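Local coordinates for protein putative peptidase (Chlamydophila abortus, PDB 3CE2) that is a putative zinc-dependent oligopeptidase of the M3B (PepF) family, probably cutting small bioactive peptides, at residues 171-185 with 243-257. Numbering follows the deposited sequence.
Sequences LASAFTPLEVASKAF and FANLLNGKIQAHVFY
The rings of Tyr257 and Phe256 pack against the end of helix 165-174 and the turn after it, at one end of a near-antiparallel helix pair in the largely helical M3-family fold. Helix segments 180-185 and 243-257 run at 151° to each other, their axes approaching to 8.7 Å. The Tyr257 ring carries Phe256 CD2 over one face, displaced from the ring centre, and has Leu171 O in plane at its edge, with CE1 3.5 Å from that oxygen. Leu171 CD2, Ala174 CB and Leu178 CD1 approach the Phe256 ring obliquely; Leu171 CD2 lies 3.7 Å from Phe256 CZ. At the far end Phe185 turns its CD1 side to the edge of Phe243 without stacking on it, the planes at 65° and the centroids 5.6 Å apart; Phe185 also stacks on His528.

The CA atoms of Ala181 and Leu246 come to 5.2 Å, consistent with the small Ala181 and, on the same face of helix 243-257, Gly249, which has no side chain. Ala181 CB is 3.5 Å from Leu246 O. Leu246, its CG anti to the carbonyl carbon (chi1 -72°), spreads its two methyls over the turn Ala184-Phe185, with CD2 3.7 Å from Ala184 CB. Leu178 splits its branches likewise, CD1 going to the two aromatic rings and CD2 to Ala253 CB.

No hydrogen bond crosses the interface, which buries 667 Å² in total; most contacts join apolar side chains, with Ser182 OG near the Lys250 chain as a polar margin. Elsewhere on helix 240-260, Ile251 packs on helix 451-487, and His254 ND1 hydrogen-bonds His483. Even Tyr257 OH, 3.2 Å from Phe175 N, makes no hydrogen bond there because the angle is poor.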
loop_
_atom_site.group_PDB
_atom_site.type_symbol
_atom_site.label_atom_id
_atom_site.label_comp_id
_atom_site.label_asym_id
_atom_site.label_seq_id
_atom_site.Cartn_x
_atom_site.Cartn_y
_atom_site.Cartn_z
ATOM N N LEU A 171 -9.415 27.028 2.256
ATOM C CA LEU A 171 -9.307 25.617 2.558
ATOM C C LEU A 171 -7.856 25.183 2.576
ATOM O O LEU A 171 -7.432 24.450 3.468
ATOM C CB LEU A 171 -10.095 24.790 1.559
ATOM C CG LEU A 171 -11.588 24.973 1.807
ATOM C CD1 LEU A 171 -12.400 24.743 0.530
ATOM C CD2 LEU A 171 -12.044 24.082 2.975
ATOM N N ALA A 172 -7.090 25.638 1.598
ATOM C CA ALA A 172 -5.694 25.233 1.522
ATOM C C ALA A 172 -4.952 25.751 2.747
ATOM O O ALA A 172 -3.876 25.276 3.087
ATOM C CB ALA A 172 -5.048 25.764 0.240
ATOM N N SER A 173 -5.556 26.731 3.405
ATOM C CA SER A 173 -4.895 27.490 4.446
ATOM C C SER A 173 -5.112 26.782 5.762
ATOM O O SER A 173 -4.264 26.797 6.639
ATOM C CB SER A 173 -5.527 28.870 4.521
ATOM O OG SER A 173 -4.554 29.810 4.891
ATOM N N ALA A 174 -6.274 26.164 5.889
ATOM C CA ALA A 174 -6.652 25.445 7.087
ATOM C C ALA A 174 -5.775 24.214 7.310
ATOM O O ALA A 174 -5.734 23.667 8.413
ATOM C CB ALA A 174 -8.115 25.037 7.000
ATOM N N PHE A 175 -5.079 23.776 6.265
ATOM C CA PHE A 175 -4.357 22.520 6.334
ATOM C C PHE A 175 -3.389 22.576 7.488
ATOM O O PHE A 175 -3.342 21.671 8.326
ATOM C CB PHE A 175 -3.611 22.222 5.031
ATOM C CG PHE A 175 -2.780 20.969 5.099
ATOM C CD1 PHE A 175 -3.382 19.711 4.993
ATOM C CD2 PHE A 175 -1.394 21.039 5.307
ATOM C CE1 PHE A 175 -2.618 18.542 5.081
ATOM C CE2 PHE A 175 -0.618 19.872 5.399
ATOM C CZ PHE A 175 -1.238 18.623 5.283
ATOM N N THR A 176 -2.621 23.659 7.525
ATOM C CA THR A 176 -1.601 23.868 8.532
ATOM C C THR A 176 -2.131 23.680 9.969
ATOM O O THR A 176 -1.751 22.737 10.651
ATOM C CB THR A 176 -0.962 25.235 8.322
ATOM O OG1 THR A 176 -0.330 25.242 7.040
ATOM C CG2 THR A 176 0.077 25.542 9.381
ATOM N N PRO A 177 -3.034 24.555 10.426
ATOM C CA PRO A 177 -3.587 24.375 11.761
ATOM C C PRO A 177 -4.217 22.999 12.007
ATOM O O PRO A 177 -4.214 22.514 13.154
ATOM C CB PRO A 177 -4.666 25.459 11.844
ATOM C CG PRO A 177 -4.894 25.888 10.448
ATOM C CD PRO A 177 -3.580 25.753 9.778
ATOM N N LEU A 178 -4.757 22.376 10.964
ATOM C CA LEU A 178 -5.461 21.112 11.155
ATOM C C LEU A 178 -4.526 19.902 11.243
ATOM O O LEU A 178 -4.984 18.773 11.336
ATOM C CB LEU A 178 -6.508 20.897 10.073
ATOM C CG LEU A 178 -7.719 21.803 10.257
ATOM C CD1 LEU A 178 -8.555 21.775 9.001
ATOM C CD2 LEU A 178 -8.550 21.400 11.493
ATOM N N GLU A 179 -3.220 20.132 11.222
ATOM C CA GLU A 179 -2.290 19.041 11.417
ATOM C C GLU A 179 -2.212 18.695 12.896
ATOM O O GLU A 179 -1.639 17.663 13.267
ATOM C CB GLU A 179 -0.889 19.453 10.989
ATOM C CG GLU A 179 -0.612 19.460 9.509
ATOM C CD GLU A 179 0.780 19.991 9.227
ATOM O OE1 GLU A 179 1.169 21.002 9.856
ATOM O OE2 GLU A 179 1.488 19.389 8.392
ATOM N N VAL A 180 -2.739 19.572 13.752
ATOM C CA VAL A 180 -2.405 19.445 15.162
ATOM C C VAL A 180 -2.891 18.128 15.723
ATOM O O VAL A 180 -2.173 17.499 16.472
ATOM C CB VAL A 180 -2.872 20.615 16.056
ATOM C CG1 VAL A 180 -4.369 20.644 16.186
ATOM C CG2 VAL A 180 -2.269 20.446 17.422
ATOM N N ALA A 181 -4.083 17.690 15.342
ATOM C CA ALA A 181 -4.595 16.470 15.934
ATOM C C ALA A 181 -3.591 15.326 15.777
ATOM O O ALA A 181 -3.185 14.711 16.770
ATOM C CB ALA A 181 -5.967 16.109 15.380
ATOM N N SER A 182 -3.155 15.087 14.546
ATOM C CA SER A 182 -2.233 13.994 14.236
ATOM C C SER A 182 -0.895 14.138 14.909
ATOM O O SER A 182 -0.286 13.141 15.297
ATOM C CB SER A 182 -2.024 13.887 12.736
ATOM O OG SER A 182 -3.185 14.370 12.067
ATOM N N LYS A 183 -0.426 15.368 15.050
ATOM C CA LYS A 183 0.890 15.594 15.631
ATOM C C LYS A 183 0.878 15.265 17.118
ATOM O O LYS A 183 1.765 14.575 17.630
ATOM C CB LYS A 183 1.346 17.033 15.401
ATOM C CG LYS A 183 2.016 17.250 14.051
ATOM C CD LYS A 183 2.452 18.707 13.835
ATOM C CE LYS A 183 3.426 18.844 12.647
ATOM N NZ LYS A 183 3.888 20.267 12.473
ATOM N N ALA A 184 -0.137 15.759 17.812
ATOM C CA ALA A 184 -0.237 15.536 19.225
ATOM C C ALA A 184 -0.382 14.031 19.472
ATOM O O ALA A 184 0.297 13.456 20.342
ATOM C CB ALA A 184 -1.404 16.280 19.761
ATOM N N PHE A 185 -1.258 13.394 18.695
ATOM C CA PHE A 185 -1.369 11.958 18.739
ATOM C C PHE A 185 -0.013 11.265 18.674
ATOM O O PHE A 185 0.219 10.317 19.421
ATOM C CB PHE A 185 -2.233 11.414 17.604
ATOM C CG PHE A 185 -2.198 9.913 17.512
ATOM C CD1 PHE A 185 -3.022 9.139 18.309
ATOM C CD2 PHE A 185 -1.295 9.276 16.679
ATOM C CE1 PHE A 185 -2.968 7.768 18.256
ATOM C CE2 PHE A 185 -1.251 7.901 16.608
ATOM C CZ PHE A 185 -2.088 7.154 17.397
ATOM N N PHE A 243 -7.138 10.885 23.674
ATOM C CA PHE A 243 -7.186 10.280 22.372
ATOM C C PHE A 243 -8.551 10.466 21.713
ATOM O O PHE A 243 -8.618 10.698 20.512
ATOM C CB PHE A 243 -6.829 8.828 22.489
ATOM C CG PHE A 243 -5.372 8.589 22.643
ATOM C CD1 PHE A 243 -4.492 8.974 21.638
ATOM C CD2 PHE A 243 -4.870 7.935 23.775
ATOM C CE1 PHE A 243 -3.122 8.716 21.765
ATOM C CE2 PHE A 243 -3.519 7.662 23.903
ATOM C CZ PHE A 243 -2.639 8.055 22.899
ATOM N N ALA A 244 -9.634 10.389 22.484
ATOM C CA ALA A 244 -10.975 10.687 21.941
ATOM C C ALA A 244 -11.037 12.107 21.447
ATOM O O ALA A 244 -11.526 12.361 20.350
ATOM C CB ALA A 244 -12.060 10.472 22.965
ATOM N N ASN A 245 -10.563 13.048 22.245
ATOM C CA ASN A 245 -10.573 14.431 21.771
ATOM C C ASN A 245 -9.841 14.566 20.459
ATOM O O ASN A 245 -10.318 15.219 19.522
ATOM C CB ASN A 245 -9.914 15.363 22.779
ATOM C CG ASN A 245 -10.816 15.682 23.917
ATOM O OD1 ASN A 245 -12.023 15.695 23.756
ATOM N ND2 ASN A 245 -10.245 15.922 25.082
ATOM N N LEU A 246 -8.658 13.964 20.403
ATOM C CA LEU A 246 -7.791 14.164 19.273
ATOM C C LEU A 246 -8.414 13.519 18.052
ATOM O O LEU A 246 -8.341 14.045 16.964
ATOM C CB LEU A 246 -6.397 13.618 19.555
ATOM C CG LEU A 246 -5.493 14.369 20.547
ATOM C CD1 LEU A 246 -4.267 13.524 20.790
ATOM C CD2 LEU A 246 -5.074 15.747 20.041
ATOM N N LEU A 247 -9.059 12.386 18.227
ATOM C CA LEU A 247 -9.652 11.704 17.079
ATOM C C LEU A 247 -10.911 12.433 16.616
ATOM O O LEU A 247 -11.078 12.681 15.425
ATOM C CB LEU A 247 -9.943 10.252 17.423
ATOM C CG LEU A 247 -10.474 9.385 16.293
ATOM C CD1 LEU A 247 -9.480 9.304 15.130
ATOM C CD2 LEU A 247 -10.792 7.999 16.863
ATOM N N ASN A 248 -11.782 12.799 17.558
ATOM C CA ASN A 248 -12.887 13.697 17.257
ATOM C C ASN A 248 -12.415 14.860 16.429
ATOM O O ASN A 248 -13.065 15.228 15.472
ATOM C CB ASN A 248 -13.520 14.251 18.527
ATOM C CG ASN A 248 -14.815 15.036 18.250
ATOM O OD1 ASN A 248 -15.862 14.461 17.917
ATOM N ND2 ASN A 248 -14.747 16.347 18.403
ATOM N N GLY A 249 -11.284 15.450 16.807
ATOM C CA GLY A 249 -10.734 16.581 16.060
ATOM C C GLY A 249 -10.420 16.246 14.606
ATOM O O GLY A 249 -10.824 16.967 13.711
ATOM N N LYS A 250 -9.674 15.170 14.376
ATOM C CA LYS A 250 -9.383 14.689 13.032
ATOM C C LYS A 250 -10.686 14.468 12.252
ATOM O O LYS A 250 -10.892 15.027 11.167
ATOM C CB LYS A 250 -8.586 13.379 13.096
ATOM C CG LYS A 250 -8.081 12.862 11.752
ATOM C CD LYS A 250 -6.904 13.683 11.239
ATOM C CE LYS A 250 -6.659 13.460 9.742
ATOM N NZ LYS A 250 -6.079 14.693 9.133
ATOM N N ILE A 251 -11.581 13.664 12.803
ATOM C CA ILE A 251 -12.800 13.394 12.081
ATOM C C ILE A 251 -13.568 14.676 11.755
ATOM O O ILE A 251 -14.131 14.792 10.669
ATOM C CB ILE A 251 -13.716 12.463 12.838
ATOM C CG1 ILE A 251 -13.017 11.143 13.189
ATOM C CG2 ILE A 251 -15.022 12.267 12.067
ATOM C CD1 ILE A 251 -12.242 10.448 12.077
ATOM N N GLN A 252 -13.609 15.628 12.684
ATOM C CA GLN A 252 -14.290 16.892 12.421
ATOM C C GLN A 252 -13.537 17.652 11.336
ATOM O O GLN A 252 -14.123 18.414 10.573
ATOM C CB GLN A 252 -14.396 17.761 13.676
ATOM C CG GLN A 252 -15.562 17.429 14.626
ATOM C CD GLN A 252 -16.954 17.414 13.934
ATOM O OE1 GLN A 252 -17.310 18.308 13.130
ATOM N NE2 GLN A 252 -17.743 16.399 14.261
ATOM N N ALA A 253 -12.232 17.446 11.255
ATOM C CA ALA A 253 -11.473 18.032 10.161
ATOM C C ALA A 253 -12.007 17.522 8.816
ATOM O O ALA A 253 -12.289 18.310 7.916
ATOM C CB ALA A 253 -10.006 17.730 10.311
ATOM N N HIS A 254 -12.174 16.210 8.690
ATOM C CA HIS A 254 -12.689 15.662 7.451
ATOM C C HIS A 254 -14.068 16.205 7.155
ATOM O O HIS A 254 -14.367 16.544 6.008
ATOM C CB HIS A 254 -12.711 14.142 7.477
ATOM C CG HIS A 254 -11.360 13.542 7.633
ATOM N ND1 HIS A 254 -11.155 12.306 8.201
ATOM C CD2 HIS A 254 -10.136 14.032 7.337
ATOM C CE1 HIS A 254 -9.859 12.052 8.229
ATOM N NE2 HIS A 254 -9.217 13.086 7.714
ATOM N N VAL A 255 -14.896 16.320 8.186
ATOM C CA VAL A 255 -16.243 16.876 8.011
ATOM C C VAL A 255 -16.189 18.312 7.516
ATOM O O VAL A 255 -16.972 18.711 6.675
ATOM C CB VAL A 255 -17.037 16.816 9.296
ATOM C CG1 VAL A 255 -18.388 17.501 9.128
ATOM C CG2 VAL A 255 -17.207 15.373 9.713
ATOM N N PHE A 256 -15.239 19.077 8.027
ATOM C CA PHE A 256 -15.086 20.452 7.601
ATOM C C PHE A 256 -14.764 20.510 6.120
ATOM O O PHE A 256 -15.426 21.221 5.373
ATOM C CB PHE A 256 -14.000 21.132 8.428
ATOM C CG PHE A 256 -13.369 22.328 7.765
ATOM C CD1 PHE A 256 -14.007 23.564 7.763
ATOM C CD2 PHE A 256 -12.113 22.229 7.184
ATOM C CE1 PHE A 256 -13.415 24.670 7.191
ATOM C CE2 PHE A 256 -11.507 23.334 6.605
ATOM C CZ PHE A 256 -12.168 24.553 6.603
ATOM N N TYR A 257 -13.756 19.758 5.695
ATOM C CA TYR A 257 -13.344 19.767 4.295
ATOM C C TYR A 257 -14.428 19.197 3.368
ATOM O O TYR A 257 -14.663 19.717 2.287
ATOM C CB TYR A 257 -12.071 18.955 4.111
ATOM C CG TYR A 257 -10.747 19.639 4.453
ATOM C CD1 TYR A 257 -10.334 20.796 3.783
ATOM C CD2 TYR A 257 -9.869 19.080 5.399
ATOM C CE1 TYR A 257 -9.099 21.391 4.061
ATOM C CE2 TYR A 257 -8.632 19.671 5.688
ATOM C CZ TYR A 257 -8.252 20.825 5.016
ATOM O OH TYR A 257 -7.023 21.417 5.293
#